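Local structure of lysyl-trna-dependent l-ysyl-phosphatidylgycerol synthase (Bacillus licheniformis, 4V36) at residues G65-R70 with P75-E80; E144-T149 with K231-I236; E188-K193 with I223-Y228; A255-M260 with V305-Y310. The protein probably catalyses the transfer of lysine from lysyl-tRNA to the membrane lipid phosphatidylglycerol, a modification linked to bacterial resistance. All coordinates share one frame; numbering follows the deposited sequence.

The four contacts sample one mixed sheet and the elements packed on it. Contact 3 lies at the bound lysine amide: Asp-224, Leu-225, Met-226 and Arg-227 belong to its pocket. Contact 4 adjoins it, because strands 220-228 and 255-261 are sheet neighbours, and Ile-223 N lies 3.8 Å from Phe-256 CZ; the side chain of Met-260 remains about 11 Å from the ligand. Contact 2, at the surface, encloses contact 3 along the chain and touches it through Ile-236 CG2 and Tyr-228 CE2, 3.9 Å apart. Contact 1 is on the other side of the chain's centre from contact 2, their centres 44 Å apart, and about 6 Å from contact 4 at the nearest atoms.

Contact 1 (G65-R70 with P75-E80); sequences GDPSGR and PLVIKE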
loop_
_atom_site.group_PDB
_atom_site.type_symbol
_atom_site.label_atom_id
_atom_site.label_comp_id
_atom_site.label_asym_id
_atom_site.label_seq_id
_atom_site.Cartn_x
_atom_site.Cartn_y
_atom_site.Cartn_z
ATOM N N GLY A 65 -0.401 -9.895 -0.795
ATOM C CA GLY A 65 -0.782 -9.941 0.605
ATOM C C GLY A 65 -1.473 -11.224 1.023
ATOM O O GLY A 65 -1.546 -12.185 0.259
ATOM N N ASP A 66 -1.972 -11.234 2.255
ATOM C CA ASP A 66 -2.750 -12.354 2.768
ATOM C C ASP A 66 -4.150 -12.332 2.156
ATOM O O ASP A 66 -4.546 -11.329 1.564
ATOM C CB ASP A 66 -2.820 -12.293 4.299
ATOM C CG ASP A 66 -1.471 -12.515 4.953
ATOM O OD1 ASP A 66 -0.998 -13.671 4.959
ATOM O OD2 ASP A 66 -0.888 -11.537 5.467
ATOM N N PRO A 67 -4.898 -13.443 2.276
ATOM C CA PRO A 67 -6.274 -13.432 1.767
ATOM C C PRO A 67 -7.158 -12.401 2.467
ATOM O O PRO A 67 -6.835 -11.949 3.565
ATOM C CB PRO A 67 -6.768 -14.852 2.061
ATOM C CG PRO A 67 -5.536 -15.677 2.105
ATOM C CD PRO A 67 -4.486 -14.790 2.707
ATOM N N SER A 68 -8.261 -12.033 1.825
ATOM C CA SER A 68 -9.225 -11.113 2.417
ATOM C C SER A 68 -10.472 -11.876 2.847
ATOM O O SER A 68 -10.796 -12.914 2.274
ATOM C CB SER A 68 -9.594 -10.004 1.431
ATOM O OG SER A 68 -8.445 -9.288 1.010
ATOM N N GLY A 69 -11.166 -11.361 3.858
ATOM C CA GLY A 69 -12.391 -11.980 4.327
ATOM C C GLY A 69 -12.252 -12.648 5.681
ATOM O O GLY A 69 -11.461 -12.215 6.518
ATOM N N ARG A 70 -13.029 -13.707 5.894
ATOM C CA ARG A 70 -13.022 -14.431 7.163
ATOM C C ARG A 70 -11.765 -15.282 7.309
ATOM O O ARG A 70 -11.476 -16.130 6.464
ATOM C CB ARG A 70 -14.269 -15.309 7.285
ATOM N N PRO A 75 -7.230 -20.952 5.499
ATOM C CA PRO A 75 -6.560 -22.190 5.081
ATOM C C PRO A 75 -7.225 -22.841 3.871
ATOM O O PRO A 75 -6.548 -23.485 3.071
ATOM C CB PRO A 75 -6.685 -23.092 6.315
ATOM C CG PRO A 75 -6.824 -22.153 7.451
ATOM C CD PRO A 75 -7.630 -21.009 6.918
ATOM N N LEU A 76 -8.536 -22.663 3.742
ATOM C CA LEU A 76 -9.285 -23.261 2.643
ATOM C C LEU A 76 -8.945 -22.619 1.299
ATOM O O LEU A 76 -8.698 -23.319 0.318
ATOM C CB LEU A 76 -10.789 -23.153 2.905
ATOM C CG LEU A 76 -11.702 -23.688 1.799
ATOM C CD1 LEU A 76 -11.406 -25.153 1.516
ATOM C CD2 LEU A 76 -13.161 -23.497 2.172
ATOM N N VAL A 77 -8.932 -21.290 1.258
ATOM C CA VAL A 77 -8.693 -20.573 0.010
ATOM C C VAL A 77 -7.247 -20.743 -0.461
ATOM O O VAL A 77 -6.984 -20.824 -1.661
ATOM C CB VAL A 77 -9.032 -19.065 0.145
ATOM C CG1 VAL A 77 -8.165 -18.393 1.203
ATOM C CG2 VAL A 77 -8.897 -18.360 -1.197
ATOM N N ILE A 78 -6.317 -20.818 0.486
ATOM C CA ILE A 78 -4.912 -21.027 0.158
ATOM C C ILE A 78 -4.716 -22.434 -0.392
ATOM O O ILE A 78 -3.966 -22.642 -1.345
ATOM C CB ILE A 78 -4.006 -20.806 1.386
ATOM C CG1 ILE A 78 -4.057 -19.341 1.821
ATOM C CG2 ILE A 78 -2.572 -21.209 1.079
ATOM C CD1 ILE A 78 -3.274 -19.052 3.079
ATOM N N LYS A 79 -5.415 -23.393 0.207
ATOM C CA LYS A 79 -5.361 -24.783 -0.231
ATOM C C LYS A 79 -5.898 -24.939 -1.651
ATOM O O LYS A 79 -5.284 -25.602 -2.485
ATOM C CB LYS A 79 -6.148 -25.672 0.733
ATOM C CG LYS A 79 -6.124 -27.152 0.393
ATOM C CD LYS A 79 -6.898 -27.955 1.427
ATOM C CE LYS A 79 -6.876 -29.441 1.115
ATOM N NZ LYS A 79 -7.640 -30.224 2.125
ATOM N N GLU A 80 -7.045 -24.321 -1.916
ATOM C CA GLU A 80 -7.677 -24.403 -3.229
ATOM C C GLU A 80 -6.867 -23.680 -4.302
ATOM O O GLU A 80 -6.719 -24.177 -5.418
ATOM C CB GLU A 80 -9.095 -23.828 -3.176
ATOM C CG GLU A 80 -10.060 -24.633 -2.323
ATOM C CD GLU A 80 -11.417 -23.968 -2.197
ATOM O OE1 GLU A 80 -11.557 -22.808 -2.638
ATOM O OE2 GLU A 80 -12.345 -24.606 -1.657
#
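Pro-67, near the end of strand 60-69, lays its ring against Val-77 and Ile-78 of helix 74-87, and these three buried side chains make up the contact. All of its touches are apolar. CG of Pro-67 lies 3.9 Å from CG1 of Val-77, a methyl that also meets the proline CB. With chi1 at 61°, that methyl sits between the backbone N and the carbonyl carbon of its own residue, on the side that faces the ring. Ile-78 comes in differently: its chain passes the proline at about a right angle, CG1 being 4.0 Å from Pro-67 CG. Ile-52 of strand 50-57 and Tyr-105 of helix 102-106 add further packing around Pro-67.

Hydrogen bonds run within the elements or outward, and none crosses the contact. The carboxylate of Asp-66 is held by Tyr-105 OH and by the backbone N of Glu-98. Strand, helix and the following strand 91-97 form a beta-alpha-beta unit. With purely apolar chemistry between the two segments, shape fit rather than polar bonding sets their spacing here, as one part of a larger apolar packing that also takes in strands 41-44 and 50-57 and helix 102-106.

Contact 2 (E144-T149 with K231-I236); sequences EREGYT and KAPKGI
Tyr-148 and Pro-233 approach from opposite directions, and the phenol end of the tyrosine meets the outer carbons of the pyrrolidine ring. The closest pair is Tyr-148 OH and Pro-233 CG at 3.2 Å; the same proline carbon is 3.5 Å from Tyr-148 CZ. Pro-233 CD stays slightly farther off, 3.5 Å from the hydroxyl. The proline CG stands obliquely to the aromatic plane. In Tyr-148, chi1 of -73° places CG beside the backbone N and anti to the carbonyl carbon, which carries the ring across the gap between the two backbones.

Both segments are junctions in the acyltransferase-like fold. Residues 144-149 leave helix 134-145 for strand 149-153, with Gly-147 taking up positive phi (84°) just past the helix end, while 231-236 lead from strand 220-228 into helix 236-251, where Gly-235 holds the N-cap position. Arg-142, from the first of these helices, adds a hydrogen bond to Lys-234 O.

Glu-146 reaches the side of the tyrosine ring by an extended chain, chi2 -178°. Its OE1 lies in the plane of the Tyr-148 ring, at the edge, 3.6 Å from CE1, a place where a carboxylate oxygen would probably be favoured by the ring hydrogens, and it is 4.2 Å from Pro-233 CG. Lys-231 turns its amine away to a salt bridge with Glu-205, and its carbonyl O is 4.0 Å from Tyr-148 OH.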
loop_
_atom_site.group_PDB
_atom_site.type_symbol
_atom_site.label_atom_id
_atom_site.label_comp_id
_atom_site.label_asym_id
_atom_site.label_seq_id
_atom_site.Cartn_x
_atom_site.Cartn_y
_atom_site.Cartn_z
ATOM N N GLU A 144 0.143 26.945 8.244
ATOM C CA GLU A 144 -1.001 27.620 8.848
ATOM C C GLU A 144 -0.893 29.128 8.667
ATOM O O GLU A 144 -1.897 29.811 8.470
ATOM C CB GLU A 144 -1.113 27.274 10.334
ATOM C CG GLU A 144 -1.611 25.866 10.610
ATOM C CD GLU A 144 -3.064 25.678 10.223
ATOM O OE1 GLU A 144 -3.945 26.155 10.969
ATOM O OE2 GLU A 144 -3.325 25.056 9.172
ATOM N N ARG A 145 0.331 29.641 8.734
ATOM C CA ARG A 145 0.575 31.071 8.582
ATOM C C ARG A 145 0.289 31.525 7.157
ATOM O O ARG A 145 -0.379 32.536 6.939
ATOM C CB ARG A 145 2.018 31.412 8.961
ATOM C CG ARG A 145 2.305 32.903 9.061
ATOM C CD ARG A 145 3.788 33.177 9.278
ATOM N NE ARG A 145 4.363 32.328 10.320
ATOM C CZ ARG A 145 5.224 31.342 10.091
ATOM N NH1 ARG A 145 5.619 31.079 8.852
ATOM N NH2 ARG A 145 5.694 30.619 11.098
ATOM N N GLU A 146 0.791 30.766 6.188
ATOM C CA GLU A 146 0.657 31.126 4.781
ATOM C C GLU A 146 -0.748 30.844 4.246
ATOM O O GLU A 146 -1.038 31.105 3.079
ATOM C CB GLU A 146 1.704 30.388 3.945
ATOM C CG GLU A 146 3.135 30.750 4.314
ATOM C CD GLU A 146 4.164 30.042 3.455
ATOM O OE1 GLU A 146 3.770 29.400 2.458
ATOM O OE2 GLU A 146 5.368 30.125 3.777
ATOM N N GLY A 147 -1.611 30.309 5.104
ATOM C CA GLY A 147 -3.024 30.195 4.794
ATOM C C GLY A 147 -3.441 28.982 3.984
ATOM O O GLY A 147 -4.378 29.060 3.190
ATOM N N TYR A 148 -2.758 27.862 4.183
ATOM C CA TYR A 148 -3.145 26.620 3.525
ATOM C C TYR A 148 -4.240 25.916 4.318
ATOM O O TYR A 148 -4.208 25.890 5.548
ATOM C CB TYR A 148 -1.935 25.700 3.344
ATOM C CG TYR A 148 -0.985 26.165 2.263
ATOM C CD1 TYR A 148 0.029 27.070 2.547
ATOM C CD2 TYR A 148 -1.111 25.708 0.958
ATOM C CE1 TYR A 148 0.895 27.503 1.561
ATOM C CE2 TYR A 148 -0.249 26.136 -0.034
ATOM C CZ TYR A 148 0.751 27.034 0.272
ATOM O OH TYR A 148 1.610 27.462 -0.713
ATOM N N THR A 149 -5.212 25.353 3.607
ATOM C CA THR A 149 -6.337 24.685 4.253
ATOM C C THR A 149 -6.459 23.232 3.808
ATOM O O THR A 149 -6.219 22.904 2.646
ATOM C CB THR A 149 -7.661 25.418 3.971
ATOM O OG1 THR A 149 -7.814 25.605 2.558
ATOM C CG2 THR A 149 -7.675 26.776 4.659
ATOM N N LYS A 231 4.313 24.143 -6.938
ATOM C CA LYS A 231 4.078 25.348 -6.150
ATOM C C LYS A 231 3.812 25.012 -4.686
ATOM O O LYS A 231 3.574 25.901 -3.869
ATOM C CB LYS A 231 2.913 26.156 -6.724
ATOM C CG LYS A 231 1.574 25.441 -6.694
ATOM C CD LYS A 231 0.437 26.404 -6.999
ATOM C CE LYS A 231 0.659 27.130 -8.317
ATOM N NZ LYS A 231 0.679 26.193 -9.474
ATOM N N ALA A 232 3.851 23.724 -4.359
ATOM C CA ALA A 232 3.710 23.286 -2.977
ATOM C C ALA A 232 4.983 23.602 -2.199
ATOM O O ALA A 232 6.086 23.329 -2.673
ATOM C CB ALA A 232 3.400 21.801 -2.915
ATOM N N PRO A 233 4.833 24.187 -1.001
ATOM C CA PRO A 233 5.966 24.613 -0.169
ATOM C C PRO A 233 6.867 23.457 0.255
ATOM O O PRO A 233 6.485 22.294 0.133
ATOM C CB PRO A 233 5.289 25.239 1.055
ATOM C CG PRO A 233 3.918 25.594 0.600
ATOM C CD PRO A 233 3.541 24.533 -0.385
ATOM N N LYS A 234 8.055 23.787 0.751
ATOM C CA LYS A 234 8.977 22.781 1.260
ATOM C C LYS A 234 8.418 22.150 2.531
ATOM O O LYS A 234 7.779 22.824 3.340
ATOM C CB LYS A 234 10.351 23.397 1.529
ATOM N N GLY A 235 8.657 20.854 2.700
ATOM C CA GLY A 235 8.121 20.125 3.834
ATOM C C GLY A 235 6.667 19.761 3.608
ATOM O O GLY A 235 5.917 19.534 4.558
ATOM N N ILE A 236 6.276 19.705 2.338
ATOM C CA ILE A 236 4.893 19.441 1.950
ATOM C C ILE A 236 4.398 18.086 2.461
ATOM O O ILE A 236 3.276 17.981 2.955
ATOM C CB ILE A 236 4.728 19.513 0.407
ATOM C CG1 ILE A 236 3.324 19.072 -0.018
ATOM C CG2 ILE A 236 5.798 18.688 -0.299
ATOM C CD1 ILE A 236 2.223 20.003 0.444
#

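Contact 3 (E188-K193 with I223-Y228); sequences EDYLQK and IDLMRY. With LYN (2,6-diamino-hexanoic acid amide), chain C.
A short helix, 188-191, presents Tyr-190 to a strand whose chain turns a corner at Asp-224, so that the strand before and the strand after lie on different sheets or faces. Lys-193 N bonds back to Tyr-190 O.

The side chains meet at the corner. Tyr-190 OH donates to Asp-224 OD2, modelled at a very short 2.4 Å, with ring and carboxylate planes 88° apart and the oxygen near the plane of the ring, at its edge. Having CG anti to the backbone N (chi1 -177°) takes the aspartate toward the tyrosine. Leu-225 CD1 also lies at the ring edge, 4.2 Å from Tyr-190 CE2, and the other methyl of this leucine, CD2, covers one face of the Arg-227 guanidinium, 3.6 Å above its centre. That guanidinium turns its edge to the ligand, NH2 being 3.4 Å from the ligand CA, and forms a salt bridge with Glu-178.

With Trp-172, Lys-179 and Gly-184, whose O is hydrogen-bonded to the ligand, residues 224-227 line the lysine amide pocket; a strand broken at the ligand, beside the parallel strand 255-261, is consistent with the interrupted central strand at the acyl-donor site of GNAT-type acyltransferases.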
loop_
_atom_site.group_PDB
_atom_site.type_symbol
_atom_site.label_atom_id
_atom_site.label_comp_id
_atom_site.label_asym_id
_atom_site.label_seq_id
_atom_site.Cartn_x
_atom_site.Cartn_y
_atom_site.Cartn_z
ATOM N N GLU A 188 -9.597 6.972 -12.662
ATOM C CA GLU A 188 -10.829 7.638 -12.260
ATOM C C GLU A 188 -11.796 6.706 -11.529
ATOM O O GLU A 188 -12.369 7.088 -10.512
ATOM C CB GLU A 188 -11.500 8.252 -13.488
ATOM C CG GLU A 188 -10.612 9.264 -14.197
ATOM C CD GLU A 188 -11.112 9.623 -15.578
ATOM O OE1 GLU A 188 -12.147 9.067 -16.003
ATOM O OE2 GLU A 188 -10.467 10.462 -16.241
ATOM N N ASP A 189 -11.969 5.490 -12.043
ATOM C CA ASP A 189 -12.793 4.484 -11.375
ATOM C C ASP A 189 -12.301 4.228 -9.954
ATOM O O ASP A 189 -13.085 4.199 -9.007
ATOM C CB ASP A 189 -12.795 3.171 -12.164
ATOM C CG ASP A 189 -13.830 3.154 -13.269
ATOM O OD1 ASP A 189 -14.936 3.694 -13.058
ATOM O OD2 ASP A 189 -13.539 2.594 -14.348
ATOM N N TYR A 190 -10.992 4.043 -9.827
ATOM C CA TYR A 190 -10.355 3.777 -8.544
ATOM C C TYR A 190 -10.527 4.939 -7.572
ATOM O O TYR A 190 -10.773 4.735 -6.383
ATOM C CB TYR A 190 -8.869 3.478 -8.762
ATOM C CG TYR A 190 -8.060 3.322 -7.495
ATOM C CD1 TYR A 190 -8.294 2.270 -6.621
ATOM C CD2 TYR A 190 -7.042 4.216 -7.186
ATOM C CE1 TYR A 190 -7.550 2.121 -5.466
ATOM C CE2 TYR A 190 -6.291 4.075 -6.035
ATOM C CZ TYR A 190 -6.550 3.026 -5.178
ATOM O OH TYR A 190 -5.807 2.879 -4.029
ATOM N N LEU A 191 -10.411 6.158 -8.087
ATOM C CA LEU A 191 -10.486 7.354 -7.254
ATOM C C LEU A 191 -11.895 7.626 -6.724
ATOM O O LEU A 191 -12.063 8.354 -5.745
ATOM C CB LEU A 191 -9.981 8.570 -8.034
ATOM C CG LEU A 191 -8.482 8.582 -8.337
ATOM C CD1 LEU A 191 -8.099 9.826 -9.126
ATOM C CD2 LEU A 191 -7.678 8.487 -7.049
ATOM N N GLN A 192 -12.902 7.046 -7.368
ATOM C CA GLN A 192 -14.287 7.222 -6.937
ATOM C C GLN A 192 -14.638 6.308 -5.765
ATOM O O GLN A 192 -15.715 6.422 -5.180
ATOM C CB GLN A 192 -15.251 6.957 -8.098
ATOM C CG GLN A 192 -15.121 7.917 -9.272
ATOM C CD GLN A 192 -15.741 9.275 -9.002
ATOM O OE1 GLN A 192 -16.351 9.500 -7.958
ATOM N NE2 GLN A 192 -15.591 10.189 -9.952
ATOM N N LYS A 193 -13.722 5.407 -5.423
ATOM C CA LYS A 193 -13.997 4.367 -4.437
ATOM C C LYS A 193 -13.674 4.782 -3.001
ATOM O O LYS A 193 -13.916 4.021 -2.063
ATOM C CB LYS A 193 -13.213 3.099 -4.783
ATOM C CG LYS A 193 -13.584 2.475 -6.117
ATOM C CD LYS A 193 -14.972 1.867 -6.072
ATOM C CE LYS A 193 -15.320 1.188 -7.387
ATOM N NZ LYS A 193 -15.383 2.156 -8.517
ATOM N N ILE A 223 -3.337 6.139 3.487
ATOM C CA ILE A 223 -3.509 6.691 2.157
ATOM C C ILE A 223 -2.767 5.829 1.150
ATOM O O ILE A 223 -1.973 4.964 1.521
ATOM C CB ILE A 223 -3.006 8.138 2.070
ATOM C CG1 ILE A 223 -1.521 8.197 2.419
ATOM C CG2 ILE A 223 -3.806 9.035 2.998
ATOM C CD1 ILE A 223 -0.937 9.584 2.340
ATOM N N ASP A 224 -3.035 6.065 -0.127
ATOM C CA ASP A 224 -2.371 5.332 -1.191
ATOM C C ASP A 224 -1.520 6.294 -2.008
ATOM O O ASP A 224 -0.295 6.187 -2.037
ATOM C CB ASP A 224 -3.401 4.624 -2.071
ATOM C CG ASP A 224 -2.765 3.780 -3.153
ATOM O OD1 ASP A 224 -1.571 3.434 -3.025
ATOM O OD2 ASP A 224 -3.469 3.455 -4.129
ATOM N N LEU A 225 -2.181 7.244 -2.657
ATOM C CA LEU A 225 -1.493 8.272 -3.420
ATOM C C LEU A 225 -1.265 9.514 -2.568
ATOM O O LEU A 225 -2.135 9.914 -1.795
ATOM C CB LEU A 225 -2.289 8.644 -4.677
ATOM C CG LEU A 225 -2.198 7.748 -5.916
ATOM C CD1 LEU A 225 -2.817 6.377 -5.680
ATOM C CD2 LEU A 225 -2.856 8.435 -7.102
ATOM N N MET A 226 -0.084 10.107 -2.701
ATOM C CA MET A 226 0.197 11.419 -2.127
ATOM C C MET A 226 1.004 12.224 -3.134
ATOM O O MET A 226 2.198 11.986 -3.320
ATOM C CB MET A 226 0.951 11.312 -0.800
ATOM C CG MET A 226 1.453 12.658 -0.289
ATOM S SD MET A 226 2.406 12.581 1.240
ATOM C CE MET A 226 1.098 12.505 2.460
ATOM N N ARG A 227 0.345 13.166 -3.799
ATOM C CA ARG A 227 0.978 13.902 -4.883
ATOM C C ARG A 227 0.771 15.402 -4.737
ATOM O O ARG A 227 -0.267 15.852 -4.253
ATOM C CB ARG A 227 0.445 13.408 -6.231
ATOM C CG ARG A 227 0.644 11.908 -6.416
ATOM C CD ARG A 227 0.162 11.388 -7.753
ATOM N NE ARG A 227 0.443 9.959 -7.864
ATOM C CZ ARG A 227 0.184 9.221 -8.937
ATOM N NH1 ARG A 227 -0.369 9.771 -10.009
ATOM N NH2 ARG A 227 0.482 7.929 -8.935
ATOM N N TYR A 228 1.772 16.170 -5.152
ATOM C CA TYR A 228 1.744 17.617 -4.998
ATOM C C TYR A 228 2.374 18.323 -6.194
ATOM O O TYR A 228 3.243 17.769 -6.866
ATOM C CB TYR A 228 2.459 18.024 -3.708
ATOM C CG TYR A 228 3.821 17.388 -3.537
ATOM C CD1 TYR A 228 4.947 17.936 -4.136
ATOM C CD2 TYR A 228 3.980 16.239 -2.773
ATOM C CE1 TYR A 228 6.193 17.358 -3.983
ATOM C CE2 TYR A 228 5.223 15.654 -2.614
ATOM C CZ TYR A 228 6.325 16.218 -3.221
ATOM O OH TYR A 228 7.563 15.640 -3.066
HETATM N N LYN C . 1.724 8.308 -4.992
HETATM C CA LYN C . 1.768 7.131 -5.841
HETATM C CB LYN C . 3.101 7.085 -6.584
HETATM C CG LYN C . 3.243 5.833 -7.440
HETATM C CD LYN C . 4.119 6.096 -8.660
HETATM C CE LYN C . 5.533 6.501 -8.261
HETATM N NZ LYN C . 6.335 6.782 -9.482
HETATM C C LYN C . 1.597 5.892 -5.010
HETATM O O LYN C . 2.184 5.801 -3.942
HETATM N NT LYN C . 0.796 4.923 -5.452
#

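Contact 4 (A255-M260 with V305-Y310); sequences AFNMGM and VWRGKY
Strands 255-261 and 305-313 belong to the central mixed sheet, probably the core sheet of a GNAT-like fold, and are separated in it by strand 111-122. Asn-257 and Arg-307 meet by side chains reaching over the strand between. No hydrogen bond joins the two segments directly. Asn-257 ND2 stands 3.7 Å from Arg-307 NH2, with amide and guanidinium planes 89° apart. These two donors come together around acidic groups: Asn-257 ND2 gives a hydrogen bond to Glu-118 OE1 of the middle strand, and Arg-307 NH2 makes a salt bridge to Glu-220 while keeping a long, weak ion pair with that same Glu-118 oxygen.

The asparagine OD1 accepts from Gly-259 N at 2.8 Å, with an N-H...O angle of 151°, and closes an Asx turn that helps hold the amide's rotation.

Farther along, where the CA atoms of Met-260 and Lys-309 are 7.8 Å apart, the sulfur packs on the base of the lysine chain. Chi2 of -116° puts a kink in that chain; the amine goes on to a hydrogen bond with Gln-96 O. Met-260 SD lies 3.7 Å from Lys-309 CB and 3.8 Å from Lys-309 CG.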
loop_
_atom_site.group_PDB
_atom_site.type_symbol
_atom_site.label_atom_id
_atom_site.label_comp_id
_atom_site.label_asym_id
_atom_site.label_seq_id
_atom_site.Cartn_x
_atom_site.Cartn_y
_atom_site.Cartn_z
ATOM N N ALA A 255 -5.183 4.553 14.741
ATOM C CA ALA A 255 -3.865 4.394 14.138
ATOM C C ALA A 255 -3.840 4.817 12.671
ATOM O O ALA A 255 -4.878 4.889 12.014
ATOM C CB ALA A 255 -3.398 2.952 14.273
ATOM N N PHE A 256 -2.641 5.097 12.169
ATOM C CA PHE A 256 -2.456 5.434 10.763
ATOM C C PHE A 256 -1.301 4.635 10.169
ATOM O O PHE A 256 -0.225 4.548 10.759
ATOM C CB PHE A 256 -2.202 6.933 10.590
ATOM C CG PHE A 256 -2.307 7.406 9.165
ATOM C CD1 PHE A 256 -1.230 7.295 8.298
ATOM C CD2 PHE A 256 -3.483 7.963 8.693
ATOM C CE1 PHE A 256 -1.327 7.728 6.989
ATOM C CE2 PHE A 256 -3.587 8.399 7.384
ATOM C CZ PHE A 256 -2.507 8.281 6.531
ATOM N N ASN A 257 -1.533 4.052 8.998
ATOM C CA ASN A 257 -0.499 3.300 8.301
ATOM C C ASN A 257 0.219 4.193 7.295
ATOM O O ASN A 257 -0.360 4.593 6.289
ATOM C CB ASN A 257 -1.108 2.081 7.601
ATOM C CG ASN A 257 -0.063 1.072 7.156
ATOM O OD1 ASN A 257 1.098 1.412 6.928
ATOM N ND2 ASN A 257 -0.478 -0.184 7.027
ATOM N N MET A 258 1.480 4.506 7.573
ATOM C CA MET A 258 2.255 5.378 6.696
ATOM C C MET A 258 2.896 4.612 5.543
ATOM O O MET A 258 3.682 5.169 4.779
ATOM C CB MET A 258 3.336 6.113 7.489
ATOM C CG MET A 258 2.802 7.078 8.527
ATOM S SD MET A 258 4.108 8.114 9.210
ATOM C CE MET A 258 4.649 8.982 7.741
ATOM N N GLY A 259 2.560 3.333 5.421
ATOM C CA GLY A 259 3.116 2.509 4.366
ATOM C C GLY A 259 4.406 1.835 4.789
ATOM O O GLY A 259 4.917 2.080 5.882
ATOM N N MET A 260 4.940 0.990 3.915
ATOM C CA MET A 260 6.129 0.214 4.242
ATOM C C MET A 260 7.403 1.048 4.142
ATOM O O MET A 260 7.519 1.937 3.298
ATOM C CB MET A 260 6.231 -1.013 3.330
ATOM C CG MET A 260 7.196 -2.077 3.833
ATOM S SD MET A 260 7.125 -3.604 2.877
ATOM C CE MET A 260 7.761 -3.042 1.303
ATOM N N VAL A 305 4.923 2.304 15.399
ATOM C CA VAL A 305 5.129 0.899 15.713
ATOM C C VAL A 305 5.323 0.137 14.407
ATOM O O VAL A 305 4.424 0.093 13.567
ATOM C CB VAL A 305 3.950 0.302 16.499
ATOM C CG1 VAL A 305 4.195 -1.174 16.774
ATOM C CG2 VAL A 305 3.736 1.065 17.797
ATOM N N TRP A 306 6.501 -0.453 14.232
ATOM C CA TRP A 306 6.833 -1.119 12.978
ATOM C C TRP A 306 6.139 -2.470 12.845
ATOM O O TRP A 306 6.169 -3.287 13.763
ATOM C CB TRP A 306 8.347 -1.296 12.855
ATOM C CG TRP A 306 9.101 0.001 12.846
ATOM C CD1 TRP A 306 9.850 0.521 13.862
ATOM C CD2 TRP A 306 9.168 0.947 11.773
ATOM N NE1 TRP A 306 10.383 1.730 13.486
ATOM C CE2 TRP A 306 9.979 2.014 12.208
ATOM C CE3 TRP A 306 8.622 0.994 10.487
ATOM C CZ2 TRP A 306 10.259 3.115 11.402
ATOM C CZ3 TRP A 306 8.900 2.088 9.689
ATOM C CH2 TRP A 306 9.711 3.134 10.149
ATOM N N ARG A 307 5.506 -2.690 11.696
ATOM C CA ARG A 307 4.877 -3.972 11.401
ATOM C C ARG A 307 5.478 -4.576 10.136
ATOM O O ARG A 307 5.296 -4.051 9.037
ATOM C CB ARG A 307 3.361 -3.818 11.251
ATOM C CG ARG A 307 2.643 -5.133 10.985
ATOM C CD ARG A 307 1.160 -5.058 11.321
ATOM N NE ARG A 307 0.422 -4.183 10.417
ATOM C CZ ARG A 307 -0.331 -3.162 10.816
ATOM N NH1 ARG A 307 -0.449 -2.884 12.107
ATOM N NH2 ARG A 307 -0.971 -2.420 9.923
ATOM N N GLY A 308 6.193 -5.684 10.301
ATOM C CA GLY A 308 6.923 -6.299 9.209
ATOM C C GLY A 308 6.064 -6.916 8.122
ATOM O O GLY A 308 5.000 -7.477 8.389
ATOM N N LYS A 309 6.535 -6.801 6.884
ATOM C CA LYS A 309 5.896 -7.443 5.742
ATOM C C LYS A 309 6.876 -8.435 5.125
ATOM O O LYS A 309 8.072 -8.160 5.044
ATOM C CB LYS A 309 5.450 -6.404 4.710
ATOM C CG LYS A 309 4.642 -5.256 5.296
ATOM C CD LYS A 309 3.222 -5.234 4.759
ATOM C CE LYS A 309 2.436 -6.457 5.197
ATOM N NZ LYS A 309 1.024 -6.401 4.719
ATOM N N TYR A 310 6.372 -9.586 4.691
ATOM C CA TYR A 310 7.250 -10.667 4.260
ATOM C C TYR A 310 6.930 -11.199 2.870
ATOM O O TYR A 310 5.790 -11.140 2.411
ATOM C CB TYR A 310 7.191 -11.821 5.266
ATOM C CG TYR A 310 7.617 -11.438 6.664
ATOM C CD1 TYR A 310 6.704 -10.912 7.570
ATOM C CD2 TYR A 310 8.931 -11.609 7.081
ATOM C CE1 TYR A 310 7.089 -10.563 8.850
ATOM C CE2 TYR A 310 9.325 -11.263 8.359
ATOM C CZ TYR A 310 8.401 -10.741 9.239
ATOM O OH TYR A 310 8.792 -10.394 10.511
#